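PDB 4YZT: cellulose hydrolase from Bacillus licheniformis, which hydrolyses internal beta-1,4-glucosidic bonds of cellulose as a three-module endoglucanase of glycoside hydrolase family 5. Local coordinates for residues Thr461-Val466 against Phe519-Lys524. Residues are numbered along the deposited sequence; the frame is centred on the assembly and turned at random.
Sequences TKLATV and FELWPK
Ala-464 and Trp-522 meet where two antiparallel strands fall out of step. Lys-462 and Trp-522 form a hydrogen-bonded pair, Trp-522 N donating its N-H to Lys-462 O at 2.7 Å. Two residues further along the strand, Ala-464 and Thr-465 share a single acceptor: Glu-520 O takes Ala-464 N in its carbonyl plane at 2.8 Å and Thr-465 N, tilted 26° from that plane, at 3.2 Å. The extra residue turns the Ala-464 methyl toward the neighbouring strand, where a small side chain suits the tight fit.

The tryptophan can be followed outward. Its CB lies near Lys-462 O; with CG anti to the carbonyl carbon (chi1 -59°), the indole swings beside the bulge. CG touches both Lys-462 O and the Ala-464 methyl, CD1 that methyl and Leu-463 O. CD2 and CZ2 also touch the methyl, but NE1 and CE2 pass closest, Trp-522 NE1 lying 3.5 Å from Ala-464 CB in a CH-pi contact over the five-membered ring. A serine in place of Trp-522 would probably strip the Ala-464 methyl of its aromatic cover and lose packing on Thr-238 and Asn-278.

Beyond the bulge, the CG1 methyl of beta-branched Val-466 lies over the centre of the Phe-519 ring, a CH-pi contact, and Leu-463 CD1 meets the ring edge in plane. Glu-520 runs alongside Thr-465, its OE2 hydrogen-bonded to the hydroxyl of Tyr-487. Ala-464 and Thr-465 opposite Glu-520 make a classic beta bulge in the C-terminal module; Asn-233 and Asn-278 of the catalytic module hydrogen-bond the carbonyls of Ala-464 and Leu-463, placing it at the junction of the two modules.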
ATOM      1  N   THR A 461       1.825 -24.662   1.067  1.00 16.43           N
ATOM      2  CA  THR A 461       1.421 -23.732   2.108  1.00 16.21           C
ATOM      3  C   THR A 461       2.165 -22.405   1.950  1.00 16.00           C
ATOM      4  O   THR A 461       3.155 -22.326   1.227  1.00 15.59           O
ATOM      5  CB  THR A 461       1.662 -24.293   3.527  1.00 16.83           C
ATOM      6  OG1 THR A 461       3.064 -24.380   3.788  1.00 15.46           O
ATOM      7  CG2 THR A 461       1.022 -25.654   3.690  1.00 17.75           C
ATOM      8  N   LYS A 462       1.672 -21.368   2.623  1.00 17.33           N
ATOM      9  CA  LYS A 462       2.244 -20.029   2.532  1.00 17.75           C
ATOM     10  C   LYS A 462       2.426 -19.443   3.914  1.00 13.89           C
ATOM     11  O   LYS A 462       1.612 -19.682   4.815  1.00 14.83           O
ATOM     12  CB  LYS A 462       1.355 -19.094   1.699  1.00 21.00           C
ATOM     13  CG  LYS A 462       0.976 -19.622   0.325  1.00 28.52           C
ATOM     14  CD  LYS A 462      -0.160 -18.799  -0.253  1.00 34.84           C
ATOM     15  CE  LYS A 462      -0.495 -19.224  -1.675  1.00 38.85           C
ATOM     16  NZ  LYS A 462      -1.597 -18.384  -2.223  1.00 42.21           N
ATOM     17  N   LEU A 463       3.478 -18.658   4.089  1.00 10.68           N
ATOM     18  CA  LEU A 463       3.722 -18.033   5.388  1.00 11.63           C
ATOM     19  C   LEU A 463       2.663 -16.970   5.701  1.00 12.44           C
ATOM     20  O   LEU A 463       2.337 -16.135   4.847  1.00 13.09           O
ATOM     21  CB  LEU A 463       5.111 -17.405   5.426  1.00 11.66           C
ATOM     22  CG  LEU A 463       5.502 -16.719   6.737  1.00 12.61           C
ATOM     23  CD1 LEU A 463       5.519 -17.722   7.895  1.00 12.99           C
ATOM     24  CD2 LEU A 463       6.853 -16.051   6.555  1.00 12.90           C
ATOM     25  N   ALA A 464       2.120 -17.020   6.916  1.00  9.06           N
ATOM     26  CA  ALA A 464       1.119 -16.057   7.364  1.00 12.41           C
ATOM     27  C   ALA A 464       1.683 -15.076   8.396  1.00 12.74           C
ATOM     28  O   ALA A 464       1.648 -13.853   8.199  1.00 13.10           O
ATOM     29  CB  ALA A 464      -0.070 -16.788   7.939  1.00 12.77           C
ATOM     30  N   THR A 465       2.198 -15.620   9.500  1.00 10.40           N
ATOM     31  CA  THR A 465       2.832 -14.802  10.528  1.00  9.00           C
ATOM     32  C   THR A 465       3.766 -15.681  11.376  1.00 10.21           C
ATOM     33  O   THR A 465       3.859 -16.888  11.161  1.00  9.82           O
ATOM     34  CB  THR A 465       1.775 -14.091  11.419  1.00  9.83           C
ATOM     35  OG1 THR A 465       2.432 -13.206  12.343  1.00 13.27           O
ATOM     36  CG2 THR A 465       0.955 -15.097  12.194  1.00  8.84           C
ATOM     37  N   VAL A 466       4.477 -15.076  12.317  1.00  9.94           N
ATOM     38  CA  VAL A 466       5.397 -15.820  13.167  1.00 10.27           C
ATOM     39  C   VAL A 466       5.293 -15.294  14.601  1.00 11.43           C
ATOM     40  O   VAL A 466       5.183 -14.090  14.790  1.00 11.82           O
ATOM     41  CB  VAL A 466       6.875 -15.678  12.700  1.00  9.85           C
ATOM     42  CG1 VAL A 466       7.773 -16.667  13.461  1.00 10.36           C
ATOM     43  CG2 VAL A 466       7.007 -15.873  11.200  1.00  9.97           C
ATOM     44  N   PHE A 519       6.074 -20.712  13.056  1.00 13.11           N
ATOM     45  CA  PHE A 519       5.772 -20.153  11.746  1.00 14.94           C
ATOM     46  C   PHE A 519       4.366 -20.584  11.345  1.00 15.27           C
ATOM     47  O   PHE A 519       4.166 -21.719  10.920  1.00 16.34           O
ATOM     48  CB  PHE A 519       6.810 -20.598  10.704  1.00 14.08           C
ATOM     49  CG  PHE A 519       8.166 -19.989  10.913  1.00 13.73           C
ATOM     50  CD1 PHE A 519       9.043 -20.527  11.839  1.00 17.16           C
ATOM     51  CD2 PHE A 519       8.554 -18.864  10.199  1.00 11.84           C
ATOM     52  CE1 PHE A 519      10.291 -19.956  12.056  1.00 15.62           C
ATOM     53  CE2 PHE A 519       9.792 -18.290  10.400  1.00 12.82           C
ATOM     54  CZ  PHE A 519      10.669 -18.841  11.338  1.00 11.73           C
ATOM     55  N   GLU A 520       3.393 -19.682  11.504  1.00 11.89           N
ATOM     56  CA  GLU A 520       2.003 -20.007  11.205  1.00 12.28           C
ATOM     57  C   GLU A 520       1.758 -19.797   9.718  1.00 14.17           C
ATOM     58  O   GLU A 520       2.137 -18.774   9.141  1.00 12.86           O
ATOM     59  CB  GLU A 520       1.041 -19.165  12.055  1.00 12.15           C
ATOM     60  CG  GLU A 520       1.205 -19.359  13.548  1.00 14.85           C
ATOM     61  CD  GLU A 520       0.227 -18.541  14.393  1.00 16.08           C
ATOM     62  OE1 GLU A 520      -0.618 -17.800  13.837  1.00 15.16           O
ATOM     63  OE2 GLU A 520       0.309 -18.645  15.633  1.00 16.10           O
ATOM     64  N   LEU A 521       1.141 -20.795   9.099  1.00 12.65           N
ATOM     65  CA  LEU A 521       0.975 -20.833   7.658  1.00 13.10           C
ATOM     66  C   LEU A 521      -0.479 -20.699   7.220  1.00 14.44           C
ATOM     67  O   LEU A 521      -1.400 -20.796   8.032  1.00 13.69           O
ATOM     68  CB  LEU A 521       1.556 -22.146   7.112  1.00 14.29           C
ATOM     69  CG  LEU A 521       3.002 -22.397   7.530  1.00 14.95           C
ATOM     70  CD1 LEU A 521       3.418 -23.858   7.302  1.00 16.68           C
ATOM     71  CD2 LEU A 521       3.915 -21.464   6.761  1.00 15.18           C
ATOM     72  N   TRP A 522      -0.663 -20.482   5.921  1.00 14.99           N
ATOM     73  CA  TRP A 522      -1.942 -20.712   5.249  1.00 15.57           C
ATOM     74  C   TRP A 522      -1.872 -22.105   4.618  1.00 14.74           C
ATOM     75  O   TRP A 522      -0.882 -22.417   3.979  1.00 18.36           O
ATOM     76  CB  TRP A 522      -2.200 -19.658   4.173  1.00 17.97           C
ATOM     77  CG  TRP A 522      -2.230 -18.210   4.657  1.00 19.88           C
ATOM     78  CD1 TRP A 522      -1.379 -17.201   4.293  1.00 20.63           C
ATOM     79  CD2 TRP A 522      -3.179 -17.626   5.563  1.00 20.93           C
ATOM     80  NE1 TRP A 522      -1.741 -16.026   4.926  1.00 20.10           N
ATOM     81  CE2 TRP A 522      -2.838 -16.266   5.709  1.00 20.59           C
ATOM     82  CE3 TRP A 522      -4.282 -18.125   6.267  1.00 21.07           C
ATOM     83  CZ2 TRP A 522      -3.557 -15.402   6.534  1.00 21.75           C
ATOM     84  CZ3 TRP A 522      -4.993 -17.265   7.089  1.00 23.41           C
ATOM     85  CH2 TRP A 522      -4.627 -15.918   7.213  1.00 22.32           C
ATOM     86  N   PRO A 523      -2.919 -22.942   4.771  1.00 17.42           N
ATOM     87  CA  PRO A 523      -4.206 -22.682   5.423  1.00 19.05           C
ATOM     88  C   PRO A 523      -4.108 -22.575   6.939  1.00 18.62           C
ATOM     89  O   PRO A 523      -3.240 -23.206   7.556  1.00 18.21           O
ATOM     90  CB  PRO A 523      -5.049 -23.894   5.030  1.00 20.12           C
ATOM     91  CG  PRO A 523      -4.054 -24.992   4.850  1.00 17.26           C
ATOM     92  CD  PRO A 523      -2.828 -24.326   4.276  1.00 17.19           C
ATOM     93  N   LYS A 524      -5.009 -21.775   7.504  1.00 16.21           N
ATOM     94  CA  LYS A 524      -5.123 -21.553   8.946  1.00 21.47           C
ATOM     95  C   LYS A 524      -5.050 -22.849   9.731  1.00 21.23           C
ATOM     96  O   LYS A 524      -5.795 -23.782   9.463  1.00 22.87           O
ATOM     97  CB  LYS A 524      -6.444 -20.842   9.257  1.00 26.25           C
ATOM     98  CG  LYS A 524      -6.676 -20.512  10.726  1.00 28.54           C
ATOM     99  CD  LYS A 524      -5.686 -19.466  11.205  1.00 30.50           C
ATOM    100  CE  LYS A 524      -6.037 -18.969  12.601  1.00 33.72           C
ATOM    101  NZ  LYS A 524      -4.991 -18.042  13.113  1.00 33.30           N
TER